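Local coordinates for protein bile salt hydrolase/transferase (Clostridium perfringens, PDB 2BJF) that hydrolyses the amide bond of glycine- and taurine-conjugated bile salts, such as glycocholate and taurodeoxycholate, and can also join bile acids to amines, at residues N305-D310 against K315-N320; I33-K38 against M71-L76. All blocks are in the same frame, centred on the assembly; numbering follows the deposited sequence.

Interaction 1 of 2, residues N305-D310 against K315-N320; sequences NKENLD and KTYKYN
Lys315, at the start of strand 315-318, passes loosely by Glu307 near the root of its side chain: CG lies 4.4 Å from Glu307 OE1, while the ammonium leads elsewhere and NZ stays 6.1 Å from the same oxygen, too far for a salt bridge. Two residues on, Tyr317 carries the contact. Its phenol and the Glu307 side chain approach from opposite directions, and Tyr317 OH donates to Glu307 OE2 over 2.6 Å. The carboxylate oxygen lies at the ring edge, close to the ring plane; the phenol group reaches that oxygen from above the carboxylate plane, 36° out of it, and the two flat groups are turned 64° apart. A bend at chi2 (-62°) folds the glutamate chain and brings the carboxylate to the phenol. The loop that returns from strand 300-303 is thus joined, through side chains alone, to the strand that follows it, which pairs antiparallel with strand 29-33. Asn329 ND2 of a second subunit also donates to Glu307 OE2, and the same residue of that subunit packs on Tyr317. With two donors on one oxygen at a subunit boundary, the carboxylate is held in place and probably favoured in its ionised form.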
ATOM      1  N   ASN A 305      19.780  18.302 -36.874  1.00 11.34           N
ATOM      2  CA  ASN A 305      19.794  19.437 -37.798  1.00 11.45           C
ATOM      3  C   ASN A 305      21.195  19.957 -38.121  1.00 11.49           C
ATOM      4  O   ASN A 305      21.371  20.767 -39.036  1.00 11.52           O
ATOM      5  CB  ASN A 305      18.891  20.558 -37.279  1.00 11.56           C
ATOM      6  CG  ASN A 305      17.420  20.213 -37.397  1.00 11.82           C
ATOM      7  OD1 ASN A 305      16.905  20.005 -38.500  1.00 12.64           O
ATOM      8  ND2 ASN A 305      16.734  20.149 -36.263  1.00 12.44           N
ATOM      9  N   LYS A 306      22.185  19.483 -37.370  1.00 11.43           N
ATOM     10  CA  LYS A 306      23.585  19.778 -37.663  1.00 11.49           C
ATOM     11  C   LYS A 306      24.125  18.837 -38.739  1.00 11.41           C
ATOM     12  O   LYS A 306      25.102  19.158 -39.414  1.00 11.49           O
ATOM     13  CB  LYS A 306      24.436  19.706 -36.393  1.00 11.58           C
ATOM     14  CG  LYS A 306      24.092  20.786 -35.371  1.00 12.10           C
ATOM     15  CD  LYS A 306      25.084  20.832 -34.226  1.00 13.09           C
ATOM     16  CE  LYS A 306      26.311  21.670 -34.572  1.00 13.53           C
ATOM     17  NZ  LYS A 306      27.315  21.627 -33.478  1.00 14.83           N
ATOM     18  N   GLU A 307      23.476  17.685 -38.897  1.00 11.32           N
ATOM     19  CA  GLU A 307      23.841  16.719 -39.934  1.00 11.29           C
ATOM     20  C   GLU A 307      23.233  17.096 -41.283  1.00 11.19           C
ATOM     21  O   GLU A 307      22.323  17.927 -41.356  1.00 11.10           O
ATOM     22  CB  GLU A 307      23.399  15.303 -39.538  1.00 11.47           C
ATOM     23  CG  GLU A 307      23.943  14.801 -38.195  1.00 11.72           C
ATOM     24  CD  GLU A 307      25.462  14.697 -38.149  1.00 12.49           C
ATOM     25  OE1 GLU A 307      26.086  14.372 -39.185  1.00 13.33           O
ATOM     26  OE2 GLU A 307      26.034  14.936 -37.065  1.00 12.91           O
ATOM     27  N   ASN A 308      23.747  16.491 -42.352  1.00 10.97           N
ATOM     28  CA  ASN A 308      23.175  16.685 -43.680  1.00 10.88           C
ATOM     29  C   ASN A 308      21.935  15.822 -43.859  1.00 10.84           C
ATOM     30  O   ASN A 308      22.031  14.599 -43.996  1.00 10.80           O
ATOM     31  CB  ASN A 308      24.200  16.388 -44.780  1.00 10.83           C
ATOM     32  CG  ASN A 308      23.766  16.910 -46.145  1.00 10.74           C
ATOM     33  OD1 ASN A 308      22.665  17.443 -46.304  1.00  9.99           O
ATOM     34  ND2 ASN A 308      24.636  16.757 -47.138  1.00 10.69           N
ATOM     35  N   LEU A 309      20.772  16.467 -43.858  1.00 10.93           N
ATOM     36  CA  LEU A 309      19.506  15.765 -44.061  1.00 11.08           C
ATOM     37  C   LEU A 309      19.390  15.228 -45.488  1.00 11.12           C
ATOM     38  O   LEU A 309      18.622  14.301 -45.744  1.00 11.01           O
ATOM     39  CB  LEU A 309      18.309  16.661 -43.714  1.00 11.17           C
ATOM     40  CG  LEU A 309      18.251  17.338 -42.335  1.00 11.66           C
ATOM     41  CD1 LEU A 309      16.900  18.012 -42.137  1.00 12.27           C
ATOM     42  CD2 LEU A 309      18.537  16.377 -41.179  1.00 12.18           C
ATOM     43  N   ASP A 310      20.165  15.812 -46.402  1.00 11.21           N
ATOM     44  CA  ASP A 310      20.235  15.357 -47.791  1.00 11.46           C
ATOM     45  C   ASP A 310      21.453  14.459 -48.041  1.00 11.54           C
ATOM     46  O   ASP A 310      21.887  14.291 -49.186  1.00 11.57           O
ATOM     47  CB  ASP A 310      20.260  16.555 -48.749  1.00 11.33           C
ATOM     48  CG  ASP A 310      18.975  17.366 -48.714  1.00 11.71           C
ATOM     49  OD1 ASP A 310      17.878  16.767 -48.669  1.00 11.50           O
ATOM     50  OD2 ASP A 310      19.065  18.611 -48.747  1.00 12.00           O
ATOM     51  N   LYS A 315      24.589   7.514 -40.450  1.00 12.57           N
ATOM     52  CA  LYS A 315      25.620   7.963 -39.519  1.00 12.71           C
ATOM     53  C   LYS A 315      25.265   7.490 -38.113  1.00 12.75           C
ATOM     54  O   LYS A 315      24.128   7.658 -37.670  1.00 12.81           O
ATOM     55  CB  LYS A 315      25.740   9.495 -39.558  1.00 12.78           C
ATOM     56  CG  LYS A 315      26.670  10.109 -38.511  1.00 13.20           C
ATOM     57  CD  LYS A 315      28.138   9.923 -38.864  1.00 13.67           C
ATOM     58  CE  LYS A 315      29.038  10.358 -37.717  1.00 14.35           C
ATOM     59  NZ  LYS A 315      30.478  10.350 -38.102  1.00 15.03           N
ATOM     60  N   THR A 316      26.232   6.891 -37.422  1.00 12.66           N
ATOM     61  CA  THR A 316      26.017   6.443 -36.044  1.00 12.89           C
ATOM     62  C   THR A 316      26.921   7.181 -35.061  1.00 12.85           C
ATOM     63  O   THR A 316      28.031   7.595 -35.410  1.00 12.70           O
ATOM     64  CB  THR A 316      26.222   4.914 -35.870  1.00 12.89           C
ATOM     65  OG1 THR A 316      27.602   4.580 -36.062  1.00 13.39           O
ATOM     66  CG2 THR A 316      25.354   4.125 -36.848  1.00 13.07           C
ATOM     67  N   TYR A 317      26.427   7.343 -33.837  1.00 12.94           N
ATOM     68  CA  TYR A 317      27.202   7.909 -32.738  1.00 13.11           C
ATOM     69  C   TYR A 317      27.268   6.921 -31.575  1.00 13.01           C
ATOM     70  O   TYR A 317      26.276   6.261 -31.252  1.00 12.96           O
ATOM     71  CB  TYR A 317      26.615   9.253 -32.292  1.00 13.40           C
ATOM     72  CG  TYR A 317      26.940  10.396 -33.233  1.00 13.83           C
ATOM     73  CD1 TYR A 317      28.158  11.069 -33.146  1.00 14.27           C
ATOM     74  CD2 TYR A 317      26.032  10.801 -34.211  1.00 14.52           C
ATOM     75  CE1 TYR A 317      28.469  12.117 -34.011  1.00 14.46           C
ATOM     76  CE2 TYR A 317      26.330  11.850 -35.080  1.00 14.10           C
ATOM     77  CZ  TYR A 317      27.550  12.504 -34.973  1.00 14.28           C
ATOM     78  OH  TYR A 317      27.855  13.538 -35.828  1.00 14.31           O
ATOM     79  N   LYS A 318      28.443   6.830 -30.954  1.00 12.90           N
ATOM     80  CA  LYS A 318      28.719   5.826 -29.924  1.00 12.91           C
ATOM     81  C   LYS A 318      27.937   6.047 -28.627  1.00 12.69           C
ATOM     82  O   LYS A 318      27.914   7.148 -28.076  1.00 12.70           O
ATOM     83  CB  LYS A 318      30.225   5.756 -29.633  1.00 12.82           C
ATOM     84  CG  LYS A 318      30.648   4.547 -28.806  1.00 13.23           C
ATOM     85  CD  LYS A 318      32.133   4.575 -28.484  1.00 13.41           C
ATOM     86  CE  LYS A 318      32.505   3.454 -27.523  1.00 14.26           C
ATOM     87  NZ  LYS A 318      33.953   3.465 -27.172  1.00 15.50           N
ATOM     88  N   TYR A 319      27.304   4.971 -28.162  1.00 12.54           N
ATOM     89  CA  TYR A 319      26.573   4.925 -26.899  1.00 12.51           C
ATOM     90  C   TYR A 319      27.535   5.175 -25.733  1.00 12.57           C
ATOM     91  O   TYR A 319      28.487   4.420 -25.533  1.00 12.69           O
ATOM     92  CB  TYR A 319      25.911   3.551 -26.779  1.00 12.30           C
ATOM     93  CG  TYR A 319      25.023   3.318 -25.576  1.00 12.16           C
ATOM     94  CD1 TYR A 319      23.739   3.859 -25.513  1.00 11.80           C
ATOM     95  CD2 TYR A 319      25.450   2.511 -24.523  1.00 12.09           C
ATOM     96  CE1 TYR A 319      22.910   3.621 -24.416  1.00 11.80           C
ATOM     97  CE2 TYR A 319      24.632   2.267 -23.423  1.00 11.82           C
ATOM     98  CZ  TYR A 319      23.363   2.823 -23.379  1.00 11.97           C
ATOM     99  OH  TYR A 319      22.552   2.583 -22.292  1.00 11.93           O
ATOM    100  N   ASN A 320      27.285   6.245 -24.981  1.00 12.71           N
ATOM    101  CA  ASN A 320      28.206   6.698 -23.938  1.00 12.92           C
ATOM    102  C   ASN A 320      27.947   6.055 -22.576  1.00 13.11           C
ATOM    103  O   ASN A 320      27.023   6.446 -21.863  1.00 13.08           O
ATOM    104  CB  ASN A 320      28.167   8.230 -23.826  1.00 12.95           C
ATOM    105  CG  ASN A 320      29.309   8.795 -22.989  1.00 13.31           C
ATOM    106  OD1 ASN A 320      29.724   8.204 -21.990  1.00 13.73           O
ATOM    107  ND2 ASN A 320      29.812   9.956 -23.392  1.00 13.51           N
TER

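Interaction 2 of 2, residues I33-K38 against M71-L76; sequences IPRNFK and MNEKGL
A bidentate salt bridge at the protein surface, between Arg35 and Glu73, joins the loop after strand 29-33 to the tight turn linking strands 70-72 and 77-82 of the larger antiparallel sheet. Arg35 presents its guanidinium side-on: NE donates to Glu73 OE2 and NH2 to Glu73 OE1, each at 2.8 Å and both nearly straight (165° and 163°). The two planes are almost coplanar, 21° apart, with both oxygens met on the syn side, although the side chains themselves cross at about a right angle. Arg35 runs extended from CG to NE, and its CG also lies 3.3 Å from Glu73 OE2. Glu73 sits in a type I turn from Asn72 to Gly75, closed by Gly75 N to Asn72 O at 3.2 Å. Asn72 OD1 accepts Lys74 N at 2.9 Å, forming an Asx turn, and Leu76 N from the opposite face of its amide. Ala53 N also donates to Glu73 OE2. The guanidinium meets two carboxylates, Glu73 side-on and Asp310 through NH1; the paired bonds fix the rotation of the Glu73 carboxylate against it, and the neighbouring acids would be expected to favour the charged arginine.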
ATOM      1  N   ILE A  33      19.543   8.656 -39.988  1.00 10.16           N
ATOM      2  CA  ILE A  33      19.253   8.272 -41.369  1.00 10.14           C
ATOM      3  C   ILE A  33      18.765   9.501 -42.137  1.00 10.20           C
ATOM      4  O   ILE A  33      17.776  10.120 -41.743  1.00 10.02           O
ATOM      5  CB  ILE A  33      18.190   7.141 -41.459  1.00 10.16           C
ATOM      6  CG1 ILE A  33      18.539   5.979 -40.520  1.00  9.94           C
ATOM      7  CG2 ILE A  33      18.055   6.650 -42.901  1.00 10.35           C
ATOM      8  CD1 ILE A  33      17.451   4.915 -40.408  1.00 10.08           C
ATOM      9  N   PRO A  34      19.462   9.863 -43.233  1.00 10.44           N
ATOM     10  CA  PRO A  34      19.064  11.024 -44.032  1.00 10.64           C
ATOM     11  C   PRO A  34      17.822  10.753 -44.884  1.00 11.01           C
ATOM     12  O   PRO A  34      17.332   9.621 -44.924  1.00 10.99           O
ATOM     13  CB  PRO A  34      20.285  11.262 -44.926  1.00 10.64           C
ATOM     14  CG  PRO A  34      20.904   9.920 -45.075  1.00 10.55           C
ATOM     15  CD  PRO A  34      20.666   9.206 -43.774  1.00 10.37           C
ATOM     16  N   ARG A  35      17.326  11.795 -45.552  1.00 11.37           N
ATOM     17  CA  ARG A  35      16.201  11.677 -46.482  1.00 11.88           C
ATOM     18  C   ARG A  35      16.567  10.795 -47.668  1.00 12.14           C
ATOM     19  O   ARG A  35      17.746  10.692 -48.030  1.00 12.15           O
ATOM     20  CB  ARG A  35      15.803  13.052 -47.025  1.00 11.83           C
ATOM     21  CG  ARG A  35      15.342  14.066 -46.000  1.00 11.85           C
ATOM     22  CD  ARG A  35      15.477  15.462 -46.586  1.00 11.51           C
ATOM     23  NE  ARG A  35      15.032  16.511 -45.673  1.00 11.39           N
ATOM     24  CZ  ARG A  35      15.309  17.804 -45.822  1.00 11.33           C
ATOM     25  NH1 ARG A  35      16.045  18.222 -46.846  1.00 11.17           N
ATOM     26  NH2 ARG A  35      14.855  18.684 -44.939  1.00 11.54           N
ATOM     27  N   ASN A  36      15.556  10.168 -48.269  0.50 12.37           N
ATOM     28  CA  ASN A  36      15.718   9.379 -49.497  0.50 12.65           C
ATOM     29  C   ASN A  36      16.747   8.243 -49.377  0.50 12.83           C
ATOM     30  O   ASN A  36      17.431   7.900 -50.345  0.50 12.84           O
ATOM     31  CB  ASN A  36      16.035  10.305 -50.686  0.50 12.74           C
ATOM     32  CG  ASN A  36      15.814   9.636 -52.034  0.50 12.90           C
ATOM     33  OD1 ASN A  36      16.722   9.586 -52.865  0.50 13.39           O
ATOM     34  ND2 ASN A  36      14.609   9.120 -52.256  0.50 13.35           N
ATOM     35  N   PHE A  37      16.849   7.665 -48.182  1.00 12.96           N
ATOM     36  CA  PHE A  37      17.757   6.541 -47.950  1.00 13.39           C
ATOM     37  C   PHE A  37      17.006   5.216 -47.977  1.00 13.88           C
ATOM     38  O   PHE A  37      16.054   5.014 -47.219  1.00 13.84           O
ATOM     39  CB  PHE A  37      18.527   6.693 -46.632  1.00 13.47           C
ATOM     40  CG  PHE A  37      19.625   5.678 -46.455  1.00 13.40           C
ATOM     41  CD1 PHE A  37      20.906   5.928 -46.942  1.00 13.67           C
ATOM     42  CD2 PHE A  37      19.376   4.466 -45.816  1.00 13.84           C
ATOM     43  CE1 PHE A  37      21.923   4.988 -46.790  1.00 13.73           C
ATOM     44  CE2 PHE A  37      20.385   3.519 -45.663  1.00 13.75           C
ATOM     45  CZ  PHE A  37      21.662   3.782 -46.148  1.00 13.86           C
ATOM     46  N   LYS A  38      17.451   4.320 -48.853  1.00 14.46           N
ATOM     47  CA  LYS A  38      16.819   3.018 -49.026  1.00 15.15           C
ATOM     48  C   LYS A  38      17.387   1.989 -48.047  1.00 15.40           C
ATOM     49  O   LYS A  38      18.569   1.636 -48.111  1.00 15.43           O
ATOM     50  CB  LYS A  38      16.967   2.547 -50.478  1.00 15.04           C
ATOM     51  CG  LYS A  38      16.315   1.201 -50.790  1.00 15.44           C
ATOM     52  CD  LYS A  38      16.292   0.902 -52.294  1.00 15.79           C
ATOM     53  CE  LYS A  38      17.686   0.870 -52.920  1.00 17.21           C
ATOM     54  NZ  LYS A  38      18.566  -0.188 -52.345  1.00 18.34           N
ATOM     55  N   MET A  71      12.976  10.212 -33.405  1.00 10.58           N
ATOM     56  CA  MET A  71      12.139  11.257 -33.973  1.00 10.77           C
ATOM     57  C   MET A  71      12.541  11.520 -35.416  1.00 10.48           C
ATOM     58  O   MET A  71      13.598  11.070 -35.865  1.00 10.49           O
ATOM     59  CB  MET A  71      12.266  12.548 -33.159  1.00 10.78           C
ATOM     60  CG  MET A  71      13.661  13.139 -33.173  1.00 11.08           C
ATOM     61  SD  MET A  71      13.821  14.633 -32.195  1.00 11.97           S
ATOM     62  CE  MET A  71      15.517  14.426 -31.692  1.00 11.37           C
ATOM     63  N   ASN A  72      11.694  12.246 -36.140  1.00 10.22           N
ATOM     64  CA  ASN A  72      12.075  12.743 -37.458  1.00 10.01           C
ATOM     65  C   ASN A  72      12.246  14.266 -37.489  1.00 10.10           C
ATOM     66  O   ASN A  72      12.009  14.953 -36.490  1.00  9.88           O
ATOM     67  CB  ASN A  72      11.126  12.230 -38.558  1.00  9.96           C
ATOM     68  CG  ASN A  72       9.716  12.793 -38.454  1.00  9.79           C
ATOM     69  OD1 ASN A  72       9.491  13.885 -37.929  1.00  9.71           O
ATOM     70  ND2 ASN A  72       8.754  12.044 -38.982  1.00  9.67           N
ATOM     71  N   GLU A  73      12.661  14.777 -38.646  1.00 10.23           N
ATOM     72  CA  GLU A  73      12.926  16.204 -38.849  1.00 10.55           C
ATOM     73  C   GLU A  73      11.692  17.102 -38.713  1.00 10.69           C
ATOM     74  O   GLU A  73      11.820  18.324 -38.611  1.00 11.03           O
ATOM     75  CB  GLU A  73      13.551  16.416 -40.228  1.00 10.45           C
ATOM     76  CG  GLU A  73      12.703  15.871 -41.368  1.00 10.77           C
ATOM     77  CD  GLU A  73      13.234  16.263 -42.725  1.00 10.70           C
ATOM     78  OE1 GLU A  73      13.120  17.452 -43.090  1.00 11.51           O
ATOM     79  OE2 GLU A  73      13.757  15.375 -43.428  1.00 11.23           O
ATOM     80  N   LYS A  74      10.508  16.493 -38.728  1.00 10.82           N
ATOM     81  CA  LYS A  74       9.248  17.236 -38.669  1.00 10.97           C
ATOM     82  C   LYS A  74       8.718  17.377 -37.243  1.00 10.82           C
ATOM     83  O   LYS A  74       7.706  18.044 -37.011  1.00 10.92           O
ATOM     84  CB  LYS A  74       8.186  16.578 -39.563  1.00 11.05           C
ATOM     85  CG  LYS A  74       8.595  16.382 -41.029  1.00 11.88           C
ATOM     86  CD  LYS A  74       9.001  17.682 -41.726  1.00 13.36           C
ATOM     87  CE  LYS A  74       7.807  18.580 -42.011  1.00 14.29           C
ATOM     88  NZ  LYS A  74       8.209  19.787 -42.786  1.00 14.99           N
ATOM     89  N   GLY A  75       9.405  16.748 -36.294  1.00 10.64           N
ATOM     90  CA  GLY A  75       9.016  16.825 -34.889  1.00 10.51           C
ATOM     91  C   GLY A  75       8.071  15.724 -34.447  1.00 10.43           C
ATOM     92  O   GLY A  75       7.406  15.849 -33.416  1.00 10.55           O
ATOM     93  N   LEU A  76       8.008  14.645 -35.225  1.00 10.18           N
ATOM     94  CA  LEU A  76       7.262  13.453 -34.829  1.00 10.07           C
ATOM     95  C   LEU A  76       8.184  12.500 -34.076  1.00 10.12           C
ATOM     96  O   LEU A  76       9.287  12.210 -34.535  1.00 10.20           O
ATOM     97  CB  LEU A  76       6.653  12.755 -36.051  1.00  9.96           C
ATOM     98  CG  LEU A  76       5.756  11.536 -35.805  1.00  9.84           C
ATOM     99  CD1 LEU A  76       4.479  11.925 -35.066  1.00  9.77           C
ATOM    100  CD2 LEU A  76       5.427  10.845 -37.123  1.00 10.00           C
TER

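Overall arrangement
From the N terminus, the chain first leaves strand 29-33 through 33-38, then passes through further strands of the larger sheet before the turn at 71-76 closes interaction 2 across 32 intervening residues, more than half of them in strands. Interaction 1 comes much later and closes a short loop, only four residues lying between its segments. The two are in series, neither nested nor crossed, yet their centres are about 11 Å apart. Beside the Asp310 salt bridge, Leu309 O probably accepts a hydrogen bond from Arg35 N. Together, with the loop 305-310 between them, they connect strand 315-318, outermost in this chain next to 29-33, the loop after 29-33 and the turn 72-75.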